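Local coordinates for BsaWI endonuclease (Geobacillus stearothermophilus, PDB 4ZSF), which probably cuts double-stranded DNA as a metal-dependent restriction endonuclease of the PD-(D/E)XK class, and is caught here bound to DNA, at residues Ile67-Pro70 with Asp71-Gln74; Lys75-Ser78 with Ala79-Ser82; Lys203-Ala206 with Met207-Gly211; Ala249-Ala252 with Ala253-Leu257. One frame throughout, in Å; residues are numbered along the deposited sequence.

In the fold
Contacts 2 and 4 lie within one helix, contact 1 is a helix start and contact 3 a helix end. Contacts 1 and 2 adjoin on the long helix 70-103 and both touch the second subunit: contact 1, at the surface, is a capped start with isoleucines packing across the dimer, while contact 2, buried, next along the helix, holds DNA through serines and an asparagine. Contact 3, partly buried, covers the end of helix 202-209, where a methionine meets a phenylalanine and a lysine reaches a phosphate. Contact 4 is buried in helix 243-258, about 23 Å from the DNA at its nearest atom; alanines face the sheet there and acidic side chains bind basic partners.

Contact 1 of 4, residues Ile67-Pro70 with Asp71-Gln74; sequences IADP and DIIQ
D69 stands at the N-cap of helix 70-103, and the chain enters the first turn through P70, whose O accepts the backbone N of Q74 at 3.0 Å, while D69 O receives two weak bonds, from I73 N and I72 N. The side chain of D69 folds forward over this turn. With CG anti to its own N (chi1 -173°), the carboxylate reaches along the chain and OD1 takes the N-H of D71 at 3.0 Å, the capping bond. The donor lies above the carboxylate plane, 41° out of it, and the N-H...O angle is 143°, a bent bond. The other oxygen, OD2, lies 3.5 Å from CG1 of I72, whose side chain runs at about a right angle to that of D69. D71 projects alongside D69 in the same direction, but its OD1 makes a salt bridge with K75 one turn on.

Ahead of the cap, I67 supplies the apolar part. Its CG2 touches CB of I72 and CG1 of I73, each at 4.0 Å; it meets I72 crosswise and slides past I73 in the opposite sense. CD1 of I73 also rests 3.7 Å from the carbonyl O of I67. These isoleucines continue into the dimer: I67 and I73 pack on V76 of the second subunit, and I72 on I67 of that subunit. I73 also packs on Y57 and M61 of helix 49-65 in the same chain. A carboxylate at the start of a helix probably gains from the helix dipole, and the lysine of the D71 salt bridge would temper the repulsion between the two aspartates.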
loop_
_atom_site.group_PDB
_atom_site.type_symbol
_atom_site.label_atom_id
_atom_site.label_comp_id
_atom_site.label_asym_id
_atom_site.label_seq_id
_atom_site.Cartn_x
_atom_site.Cartn_y
_atom_site.Cartn_z
ATOM N N ILE A 67 -21.204 14.745 0.508
ATOM C CA ILE A 67 -21.835 13.882 1.507
ATOM C C ILE A 67 -21.444 14.214 2.942
ATOM O O ILE A 67 -20.268 14.170 3.314
ATOM C CB ILE A 67 -21.483 12.400 1.209
ATOM C CG1 ILE A 67 -22.067 12.083 -0.157
ATOM C CG2 ILE A 67 -22.132 11.473 2.245
ATOM C CD1 ILE A 67 -21.210 11.394 -1.012
ATOM N N ALA A 68 -22.450 14.522 3.764
ATOM C CA ALA A 68 -22.177 14.953 5.126
ATOM C C ALA A 68 -22.435 13.818 6.103
ATOM O O ALA A 68 -22.051 13.917 7.278
ATOM C CB ALA A 68 -23.039 16.181 5.491
ATOM N N ASP A 69 -23.111 12.772 5.611
ATOM C CA ASP A 69 -23.617 11.653 6.421
ATOM C C ASP A 69 -22.489 10.666 6.722
ATOM O O ASP A 69 -22.016 9.987 5.819
ATOM C CB ASP A 69 -24.758 10.950 5.666
ATOM C CG ASP A 69 -25.466 9.884 6.494
ATOM O OD1 ASP A 69 -24.944 9.458 7.539
ATOM O OD2 ASP A 69 -26.579 9.479 6.093
ATOM N N PRO A 70 -22.048 10.589 7.983
ATOM C CA PRO A 70 -20.855 9.773 8.233
ATOM C C PRO A 70 -21.145 8.287 8.030
ATOM O O PRO A 70 -20.211 7.488 7.802
ATOM C CB PRO A 70 -20.511 10.084 9.694
ATOM C CG PRO A 70 -21.901 10.528 10.311
ATOM C CD PRO A 70 -22.569 11.255 9.198
ATOM N N ASP A 71 -22.416 7.915 8.112
ATOM C CA ASP A 71 -22.793 6.519 7.927
ATOM C C ASP A 71 -22.654 6.090 6.464
ATOM O O ASP A 71 -22.209 4.975 6.181
ATOM C CB ASP A 71 -24.225 6.286 8.436
ATOM C CG ASP A 71 -24.673 4.847 8.247
ATOM O OD1 ASP A 71 -24.074 3.949 8.885
ATOM O OD2 ASP A 71 -25.620 4.602 7.457
ATOM N N ILE A 72 -23.023 6.968 5.534
ATOM C CA ILE A 72 -22.894 6.662 4.120
ATOM C C ILE A 72 -21.394 6.440 3.833
ATOM O O ILE A 72 -20.955 5.459 3.182
ATOM C CB ILE A 72 -23.459 7.817 3.246
ATOM C CG1 ILE A 72 -24.969 7.986 3.431
ATOM C CG2 ILE A 72 -23.112 7.598 1.783
ATOM C CD1 ILE A 72 -25.786 6.756 3.123
ATOM N N ILE A 73 -20.596 7.371 4.328
ATOM C CA ILE A 73 -19.172 7.329 4.054
ATOM C C ILE A 73 -18.562 6.035 4.604
ATOM O O ILE A 73 -17.788 5.356 3.901
ATOM C CB ILE A 73 -18.477 8.587 4.658
ATOM C CG1 ILE A 73 -18.899 9.775 3.800
ATOM C CG2 ILE A 73 -16.932 8.422 4.616
ATOM C CD1 ILE A 73 -18.577 11.063 4.408
ATOM N N GLN A 74 -18.910 5.709 5.838
ATOM C CA GLN A 74 -18.354 4.524 6.454
ATOM C C GLN A 74 -18.739 3.289 5.619
ATOM O O GLN A 74 -17.890 2.441 5.329
ATOM C CB GLN A 74 -18.833 4.388 7.909
ATOM C CG GLN A 74 -18.320 3.140 8.633
ATOM C CD GLN A 74 -18.803 3.018 10.061
ATOM O OE1 GLN A 74 -19.974 3.263 10.367
ATOM N NE2 GLN A 74 -17.901 2.616 10.952
#

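Contact 2 of 4, residues Lys75-Ser78 with Ala79-Ser82. With nucleotides of chain B.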
loop_
_atom_site.group_PDB
_atom_site.type_symbol
_atom_site.label_atom_id
_atom_site.label_comp_id
_atom_site.label_asym_id
_atom_site.label_seq_id
_atom_site.Cartn_x
_atom_site.Cartn_y
_atom_site.Cartn_z
ATOM N N LYS A 75 -20.003 3.225 5.208
ATOM C CA LYS A 75 -20.512 2.040 4.481
ATOM C C LYS A 75 -19.812 1.893 3.135
ATOM O O LYS A 75 -19.526 0.748 2.680
ATOM C CB LYS A 75 -22.006 2.138 4.280
ATOM C CG LYS A 75 -22.798 1.885 5.620
ATOM C CD LYS A 75 -24.282 2.118 5.408
ATOM C CE LYS A 75 -25.172 1.324 6.372
ATOM N NZ LYS A 75 -24.793 1.434 7.808
ATOM N N VAL A 76 -19.582 3.022 2.455
ATOM C CA VAL A 76 -18.921 2.914 1.153
ATOM C C VAL A 76 -17.486 2.455 1.343
ATOM O O VAL A 76 -16.999 1.593 0.600
ATOM C CB VAL A 76 -18.979 4.274 0.363
ATOM C CG1 VAL A 76 -18.075 4.215 -0.853
ATOM C CG2 VAL A 76 -20.431 4.550 -0.060
ATOM N N ILE A 77 -16.807 2.989 2.345
ATOM C CA ILE A 77 -15.406 2.604 2.546
ATOM C C ILE A 77 -15.292 1.141 2.949
ATOM O O ILE A 77 -14.369 0.429 2.527
ATOM C CB ILE A 77 -14.773 3.520 3.624
ATOM C CG1 ILE A 77 -14.583 4.921 2.992
ATOM C CG2 ILE A 77 -13.439 2.938 4.066
ATOM C CD1 ILE A 77 -14.036 6.013 3.971
ATOM N N SER A 78 -16.175 0.720 3.823
ATOM C CA SER A 78 -16.222 -0.696 4.228
ATOM C C SER A 78 -16.382 -1.627 2.969
ATOM O O SER A 78 -15.682 -2.614 2.772
ATOM C CB SER A 78 -17.376 -0.893 5.196
ATOM O OG SER A 78 -17.736 -2.271 5.331
ATOM N N ALA A 79 -17.323 -1.269 2.118
ATOM C CA ALA A 79 -17.567 -2.046 0.897
ATOM C C ALA A 79 -16.388 -2.023 -0.063
ATOM O O ALA A 79 -16.013 -3.049 -0.664
ATOM C CB ALA A 79 -18.858 -1.504 0.175
ATOM N N GLU A 80 -15.828 -0.829 -0.268
ATOM C CA GLU A 80 -14.664 -0.700 -1.129
ATOM C C GLU A 80 -13.506 -1.576 -0.622
ATOM O O GLU A 80 -12.833 -2.265 -1.407
ATOM C CB GLU A 80 -14.244 0.802 -1.148
ATOM C CG GLU A 80 -12.974 1.119 -1.873
ATOM C CD GLU A 80 -12.408 2.485 -1.420
ATOM O OE1 GLU A 80 -12.867 3.081 -0.385
ATOM O OE2 GLU A 80 -11.504 2.980 -2.098
ATOM N N ASN A 81 -13.285 -1.564 0.685
ATOM C CA ASN A 81 -12.154 -2.344 1.199
ATOM C C ASN A 81 -12.413 -3.841 1.173
ATOM O O ASN A 81 -11.475 -4.660 1.069
ATOM C CB ASN A 81 -11.815 -1.890 2.619
ATOM C CG ASN A 81 -10.919 -0.636 2.602
ATOM O OD1 ASN A 81 -10.265 -0.375 1.594
ATOM N ND2 ASN A 81 -10.933 0.146 3.670
ATOM N N SER A 82 -13.676 -4.198 1.245
ATOM C CA SER A 82 -14.075 -5.574 0.995
ATOM C C SER A 82 -13.724 -6.006 -0.465
ATOM O O SER A 82 -13.065 -7.031 -0.705
ATOM C CB SER A 82 -15.581 -5.747 1.250
ATOM O OG SER A 82 -16.012 -6.992 0.700
ATOM P P DG B 9 -10.469 1.614 9.474
ATOM O OP1 DG B 9 -10.952 3.013 9.499
ATOM O OP2 DG B 9 -9.851 0.992 10.647
ATOM O "O5'" DG B 9 -11.539 0.624 8.938
ATOM C "C5'" DG B 9 -12.423 1.005 7.837
ATOM C "C4'" DG B 9 -12.887 -0.216 7.081
ATOM O "O4'" DG B 9 -11.780 -0.728 6.264
ATOM C "C3'" DG B 9 -13.343 -1.365 7.980
ATOM O "O3'" DG B 9 -14.476 -1.981 7.384
ATOM C "C2'" DG B 9 -12.092 -2.271 8.055
ATOM C "C1'" DG B 9 -11.399 -2.027 6.713
ATOM N N9 DG B 9 -9.925 -2.008 6.797
ATOM C C8 DG B 9 -9.151 -1.607 7.862
ATOM N N7 DG B 9 -7.867 -1.712 7.599
ATOM C C5 DG B 9 -7.808 -2.236 6.313
ATOM C C6 DG B 9 -6.684 -2.524 5.482
ATOM O O6 DG B 9 -5.516 -2.412 5.774
ATOM N N1 DG B 9 -7.048 -3.031 4.223
ATOM C C2 DG B 9 -8.351 -3.167 3.819
ATOM N N2 DG B 9 -8.567 -3.703 2.590
ATOM N N3 DG B 9 -9.379 -2.889 4.577
ATOM C C4 DG B 9 -9.045 -2.416 5.809
ATOM P P DT B 10 -15.017 -3.406 7.817
ATOM O OP1 DT B 10 -16.444 -3.464 7.418
ATOM O OP2 DT B 10 -14.614 -3.723 9.190
ATOM O "O5'" DT B 10 -14.260 -4.396 6.814
ATOM C "C5'" DT B 10 -14.364 -4.197 5.401
ATOM C "C4'" DT B 10 -13.457 -5.180 4.674
ATOM O "O4'" DT B 10 -12.098 -4.951 5.114
ATOM C "C3'" DT B 10 -13.752 -6.637 5.056
ATOM O "O3'" DT B 10 -14.183 -7.357 3.880
ATOM C "C2'" DT B 10 -12.405 -7.172 5.631
ATOM C "C1'" DT B 10 -11.397 -6.185 5.105
ATOM N N1 DT B 10 -10.231 -5.973 5.988
ATOM C C2 DT B 10 -8.975 -6.137 5.465
ATOM O O2 DT B 10 -8.786 -6.543 4.332
ATOM N N3 DT B 10 -7.947 -5.812 6.300
ATOM C C4 DT B 10 -8.049 -5.324 7.566
ATOM O O4 DT B 10 -7.050 -5.066 8.239
ATOM C C5 DT B 10 -9.422 -5.172 8.082
ATOM C C7 DT B 10 -9.690 -4.700 9.503
ATOM C C6 DT B 10 -10.438 -5.513 7.265
ATOM P P DC B 11 -14.692 -8.860 3.880
ATOM O OP1 DC B 11 -15.586 -8.903 2.678
ATOM O OP2 DC B 11 -15.161 -9.237 5.238
ATOM O "O5'" DC B 11 -13.412 -9.728 3.581
ATOM C "C5'" DC B 11 -12.670 -9.488 2.349
ATOM C "C4'" DC B 11 -11.338 -10.231 2.356
ATOM O "O4'" DC B 11 -10.491 -9.696 3.402
ATOM C "C3'" DC B 11 -11.412 -11.735 2.613
ATOM O "O3'" DC B 11 -10.682 -12.380 1.545
ATOM C "C2'" DC B 11 -10.716 -11.956 3.982
ATOM C "C1'" DC B 11 -9.747 -10.768 3.978
ATOM N N1 DC B 11 -9.337 -10.219 5.304
ATOM C C2 DC B 11 -7.979 -9.985 5.543
ATOM O O2 DC B 11 -7.145 -10.377 4.695
ATOM N N3 DC B 11 -7.608 -9.406 6.726
ATOM C C4 DC B 11 -8.517 -8.995 7.588
ATOM N N4 DC B 11 -8.077 -8.376 8.721
ATOM C C5 DC B 11 -9.922 -9.218 7.358
ATOM C C6 DC B 11 -10.270 -9.792 6.187
#
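N81 and I77 lie side by side one turn apart, pointing the same way, with CG2 of I77 3.8 Å from ND2 of N81. The amide of N81 is turned to the minor-groove edge of DG9 of chain B. Its CG sits beside the backbone N (chi1 -83°), which brings ND2 to the sugar: it donates to O4' of DG9 at 2.9 Å with a fairly straight angle of 156°. CB of N81 comes within 3.3 Å of N3 of the same base, and the backbone O of N81 accepts a weak bond from N2 of DG9. The amide oxygen OD1 bonds to N2 of another guanine.

One face of the long helix 70-103 thus meets the DNA, with N81 at the minor groove and S78 and S82 on consecutive phosphates, while another face packs on the second subunit. Regular i to i+4 bonds, such as E80 N to V76 O at 2.8 Å, space the two serines one turn apart beside the DNA backbone. OG of S78 donates to OP1 of DT10 of chain B at 2.7 Å, and OG of S82 to OP1 of DC11 of chain B at 2.8 Å. OG of S82 also bonds H60 of the second subunit. Away from the DNA, V76 packs on I67 of that subunit, A79 on its M61 and I77 on its E80.

Contact 3 of 4, residues Lys203-Ala206 with Met207-Gly211. With nucleotides of chain B.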
loop_
_atom_site.group_PDB
_atom_site.type_symbol
_atom_site.label_atom_id
_atom_site.label_comp_id
_atom_site.label_asym_id
_atom_site.label_seq_id
_atom_site.Cartn_x
_atom_site.Cartn_y
_atom_site.Cartn_z
ATOM N N LYS A 203 4.510 3.149 -23.676
ATOM C CA LYS A 203 5.337 2.752 -22.546
ATOM C C LYS A 203 5.010 1.338 -22.087
ATOM O O LYS A 203 5.909 0.529 -21.860
ATOM C CB LYS A 203 5.176 3.723 -21.371
ATOM C CG LYS A 203 5.906 3.265 -20.114
ATOM C CD LYS A 203 5.254 3.789 -18.852
ATOM C CE LYS A 203 6.078 3.472 -17.609
ATOM N NZ LYS A 203 7.368 4.210 -17.604
ATOM N N PHE A 204 3.734 1.025 -21.960
ATOM C CA PHE A 204 3.380 -0.252 -21.414
ATOM C C PHE A 204 3.593 -1.418 -22.410
ATOM O O PHE A 204 4.048 -2.511 -22.027
ATOM C CB PHE A 204 1.960 -0.166 -20.887
ATOM C CG PHE A 204 1.834 0.744 -19.662
ATOM C CD1 PHE A 204 1.216 1.994 -19.751
ATOM C CD2 PHE A 204 2.368 0.353 -18.431
ATOM C CE1 PHE A 204 1.097 2.812 -18.640
ATOM C CE2 PHE A 204 2.262 1.176 -17.313
ATOM C CZ PHE A 204 1.623 2.411 -17.421
ATOM N N ILE A 205 3.366 -1.172 -23.693
ATOM C CA ILE A 205 3.787 -2.153 -24.698
ATOM C C ILE A 205 5.292 -2.449 -24.577
ATOM O O ILE A 205 5.708 -3.609 -24.651
ATOM C CB ILE A 205 3.450 -1.657 -26.125
ATOM C CG1 ILE A 205 1.938 -1.747 -26.355
ATOM C CG2 ILE A 205 4.136 -2.494 -27.184
ATOM C CD1 ILE A 205 1.469 -0.852 -27.530
ATOM N N ALA A 206 6.089 -1.402 -24.349
ATOM C CA ALA A 206 7.540 -1.529 -24.237
ATOM C C ALA A 206 7.933 -2.300 -22.971
ATOM O O ALA A 206 8.869 -3.109 -22.996
ATOM C CB ALA A 206 8.204 -0.133 -24.257
ATOM N N MET A 207 7.211 -2.054 -21.880
ATOM C CA MET A 207 7.448 -2.783 -20.629
ATOM C C MET A 207 7.271 -4.275 -20.805
ATOM O O MET A 207 7.959 -5.050 -20.115
ATOM C CB MET A 207 6.507 -2.340 -19.507
ATOM C CG MET A 207 6.807 -0.975 -18.991
ATOM S SD MET A 207 6.068 -0.644 -17.376
ATOM C CE MET A 207 7.322 -1.343 -16.305
ATOM N N VAL A 208 6.346 -4.687 -21.679
ATOM C CA VAL A 208 6.103 -6.124 -21.870
ATOM C C VAL A 208 7.121 -6.641 -22.879
ATOM O O VAL A 208 7.798 -7.641 -22.633
ATOM C CB VAL A 208 4.653 -6.429 -22.364
ATOM C CG1 VAL A 208 4.453 -7.912 -22.753
ATOM C CG2 VAL A 208 3.630 -5.931 -21.301
ATOM N N ASN A 209 7.208 -5.971 -24.026
ATOM C CA ASN A 209 7.943 -6.533 -25.166
ATOM C C ASN A 209 9.402 -6.165 -25.201
ATOM O O ASN A 209 10.185 -6.813 -25.924
ATOM C CB ASN A 209 7.309 -6.089 -26.506
ATOM C CG ASN A 209 5.974 -6.760 -26.762
ATOM O OD1 ASN A 209 5.733 -7.912 -26.320
ATOM N ND2 ASN A 209 5.094 -6.055 -27.489
ATOM N N GLY A 210 9.782 -5.099 -24.500
ATOM C CA GLY A 210 11.174 -4.688 -24.511
ATOM C C GLY A 210 11.518 -3.981 -25.811
ATOM O O GLY A 210 10.622 -3.547 -26.549
ATOM N N GLY A 211 12.817 -3.831 -26.067
ATOM C CA GLY A 211 13.302 -3.214 -27.303
ATOM C C GLY A 211 13.350 -1.700 -27.329
ATOM O O GLY A 211 13.349 -1.089 -28.419
ATOM P P DC B 3 6.191 7.497 -16.902
ATOM O OP1 DC B 3 7.574 7.314 -17.400
ATOM O OP2 DC B 3 5.027 6.670 -17.336
ATOM O "O5'" DC B 3 6.200 7.393 -15.308
ATOM C "C5'" DC B 3 7.149 8.080 -14.552
ATOM C "C4'" DC B 3 6.739 8.006 -13.108
ATOM O "O4'" DC B 3 5.764 9.074 -12.807
ATOM C "C3'" DC B 3 6.032 6.685 -12.721
ATOM O "O3'" DC B 3 6.443 6.308 -11.461
ATOM C "C2'" DC B 3 4.566 7.093 -12.659
ATOM C "C1'" DC B 3 4.750 8.465 -12.022
ATOM N N1 DC B 3 3.561 9.295 -12.010
ATOM C C2 DC B 3 3.538 10.408 -11.154
ATOM O O2 DC B 3 4.553 10.671 -10.495
ATOM N N3 DC B 3 2.430 11.165 -11.103
ATOM C C4 DC B 3 1.364 10.859 -11.857
ATOM N N4 DC B 3 0.303 11.675 -11.811
ATOM C C5 DC B 3 1.362 9.712 -12.729
ATOM C C6 DC B 3 2.470 8.963 -12.755
#
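M207 and F204 make the sulfur-aromatic contact: their side chains run alongside each other, and SD sits 4.0 Å from CD2 of the ring. The sulfur lies 59° off the ring normal, an oblique Met-aromatic approach. CG beside the backbone N (chi1 -71°) and an extended chi2 carry SD alongside the ring. The same sulfur is 4.1 Å from CE of K203. Apolar packing adds to this: CD of K203 lies over the centre of one face of the F204 ring, 4.1 Å above its plane.

Of the polar and charged interactions, K203 carries the contact with DNA. The main partner of its NZ is the hydroxyl of Y215, and NZ also gives a weak bond to OP1 of DC3 of chain B at 3.1 Å. Both polar atoms of the N209 amide are held by main-chain atoms of the 232-234 region, with OD1 accepting from R234 N and ND2 donating to I232 O; a methyl of I205, CG2, rests against that ND2 at 3.7 Å.

The last backbone bonds of the helix are N209 N to I205 O, nearly straight at 165°, and G210 N to A206 O at 2.7 Å. G210, with positive phi, then leaves helical geometry.

Helix 202-209 links strands 188-193 and 222-226 as the helix of a beta-alpha-beta unit. F204 and M207 lean on V172 of helix 172-184, whose R176 bonds the carbonyl of M207, while I205, V208 and N209 all pack against I235 of strand 235-238.

Contact 4 of 4, residues Ala249-Ala252 with Ala253-Leu257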
loop_
_atom_site.group_PDB
_atom_site.type_symbol
_atom_site.label_atom_id
_atom_site.label_comp_id
_atom_site.label_asym_id
_atom_site.label_seq_id
_atom_site.Cartn_x
_atom_site.Cartn_y
_atom_site.Cartn_z
ATOM N N ALA A 249 1.071 -22.723 -22.854
ATOM C CA ALA A 249 1.469 -23.536 -21.673
ATOM C C ALA A 249 1.948 -24.925 -22.130
ATOM O O ALA A 249 2.874 -25.493 -21.524
ATOM C CB ALA A 249 0.320 -23.699 -20.701
ATOM N N ARG A 250 1.285 -25.497 -23.132
ATOM C CA ARG A 250 1.725 -26.814 -23.659
ATOM C C ARG A 250 3.181 -26.780 -24.123
ATOM O O ARG A 250 4.001 -27.710 -23.868
ATOM C CB ARG A 250 0.831 -27.244 -24.832
ATOM C CG ARG A 250 -0.580 -27.615 -24.371
ATOM C CD ARG A 250 -1.445 -27.867 -25.614
ATOM N NE ARG A 250 -1.051 -29.124 -26.249
ATOM C CZ ARG A 250 -1.510 -29.537 -27.420
ATOM N NH1 ARG A 250 -2.329 -28.751 -28.104
ATOM N NH2 ARG A 250 -1.145 -30.738 -27.903
ATOM N N GLU A 251 3.481 -25.704 -24.854
ATOM C CA GLU A 251 4.801 -25.557 -25.422
ATOM C C GLU A 251 5.835 -25.235 -24.337
ATOM O O GLU A 251 6.954 -25.738 -24.385
ATOM C CB GLU A 251 4.830 -24.470 -26.495
ATOM C CG GLU A 251 6.154 -24.549 -27.257
ATOM C CD GLU A 251 6.308 -23.469 -28.336
ATOM O OE1 GLU A 251 5.389 -22.621 -28.513
ATOM O OE2 GLU A 251 7.371 -23.482 -28.994
ATOM N N ALA A 252 5.466 -24.357 -23.406
ATOM C CA ALA A 252 6.348 -23.997 -22.298
ATOM C C ALA A 252 6.697 -25.248 -21.465
ATOM O O ALA A 252 7.869 -25.441 -21.058
ATOM C CB ALA A 252 5.654 -22.946 -21.412
ATOM N N ALA A 253 5.686 -26.072 -21.188
ATOM C CA ALA A 253 5.939 -27.252 -20.311
ATOM C C ALA A 253 6.953 -28.187 -20.997
ATOM O O ALA A 253 7.888 -28.726 -20.351
ATOM C CB ALA A 253 4.621 -28.010 -19.958
ATOM N N GLU A 254 6.764 -28.365 -22.292
ATOM C CA GLU A 254 7.634 -29.227 -23.074
ATOM C C GLU A 254 9.076 -28.726 -22.983
ATOM O O GLU A 254 10.010 -29.481 -22.685
ATOM C CB GLU A 254 7.144 -29.256 -24.527
ATOM C CG GLU A 254 8.222 -29.668 -25.567
ATOM C CD GLU A 254 8.656 -31.131 -25.460
ATOM O OE1 GLU A 254 7.844 -31.965 -24.983
ATOM O OE2 GLU A 254 9.822 -31.442 -25.854
ATOM N N ASP A 255 9.240 -27.432 -23.213
ATOM C CA ASP A 255 10.589 -26.848 -23.267
ATOM C C ASP A 255 11.186 -26.765 -21.867
ATOM O O ASP A 255 12.392 -26.868 -21.736
ATOM C CB ASP A 255 10.596 -25.491 -23.936
ATOM C CG ASP A 255 10.497 -25.591 -25.463
ATOM O OD1 ASP A 255 10.625 -26.718 -26.073
ATOM O OD2 ASP A 255 10.286 -24.543 -26.086
ATOM N N TRP A 256 10.364 -26.561 -20.825
ATOM C CA TRP A 256 10.903 -26.538 -19.483
ATOM C C TRP A 256 11.410 -27.921 -19.087
ATOM O O TRP A 256 12.486 -28.075 -18.452
ATOM C CB TRP A 256 9.826 -26.030 -18.515
ATOM C CG TRP A 256 10.319 -25.796 -17.144
ATOM C CD1 TRP A 256 10.693 -24.583 -16.599
ATOM C CD2 TRP A 256 10.391 -26.757 -16.087
ATOM N NE1 TRP A 256 11.012 -24.742 -15.262
ATOM C CE2 TRP A 256 10.842 -26.071 -14.923
ATOM C CE3 TRP A 256 10.133 -28.130 -16.015
ATOM C CZ2 TRP A 256 11.032 -26.720 -13.684
ATOM C CZ3 TRP A 256 10.367 -28.799 -14.784
ATOM C CH2 TRP A 256 10.792 -28.082 -13.631
ATOM N N LEU A 257 10.650 -28.948 -19.471
ATOM C CA LEU A 257 11.060 -30.298 -19.157
ATOM C C LEU A 257 12.317 -30.699 -19.944
ATOM O O LEU A 257 13.165 -31.383 -19.418
ATOM C CB LEU A 257 9.941 -31.292 -19.494
ATOM C CG LEU A 257 8.718 -31.179 -18.559
ATOM C CD1 LEU A 257 7.594 -31.987 -19.220
ATOM C CD2 LEU A 257 9.105 -31.739 -17.143
#
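A249 and A253 sit one turn apart, with A253 N bonded to A249 O at 2.9 Å and CB of A253 3.4 Å from that same oxygen. The next pairs repeat the pattern: W256 N reaches A252 O at 2.7 Å, and D255 N reaches E251 O at 3.1 Å with an angle of 159°. W256 projects beyond this turn: a chi1 of -172° turns CG away from the backbone N and leads the indole off from A249-A252, while its CB passes 3.3 Å from A252 O. CD2 of L257 lies at the edge of the indole, in its plane.

The acidic side chains E251 and D255 also stand one turn apart, and their OE2 and OD2 approach to 4.3 Å. K272, the last residue of the chain, bridges them by salt bridges to both oxygens, which probably offsets their like charge. Each has further partners: OE1 of E251 accepts from the N of G270, OD2 of D255 from the indole NE1 of W267, and OD1 of D255 pairs with R259. The C-terminal tail is thereby tied down on this face of helix 243-258.

On the side facing the sheet, the small alanines probably allow the helix to lie close. A249 and A253 touch M108 of strand 108-112; A253 also meets V150 of strand 146-152 and, with A252 and W256, F159 of strand 155-165. This is the familiar packing of a helix across a beta sheet, alanines toward the sheet and acidic groups on another face, under the C-terminal tail, in an alpha/beta core as in PD-(D/E)XK nucleases.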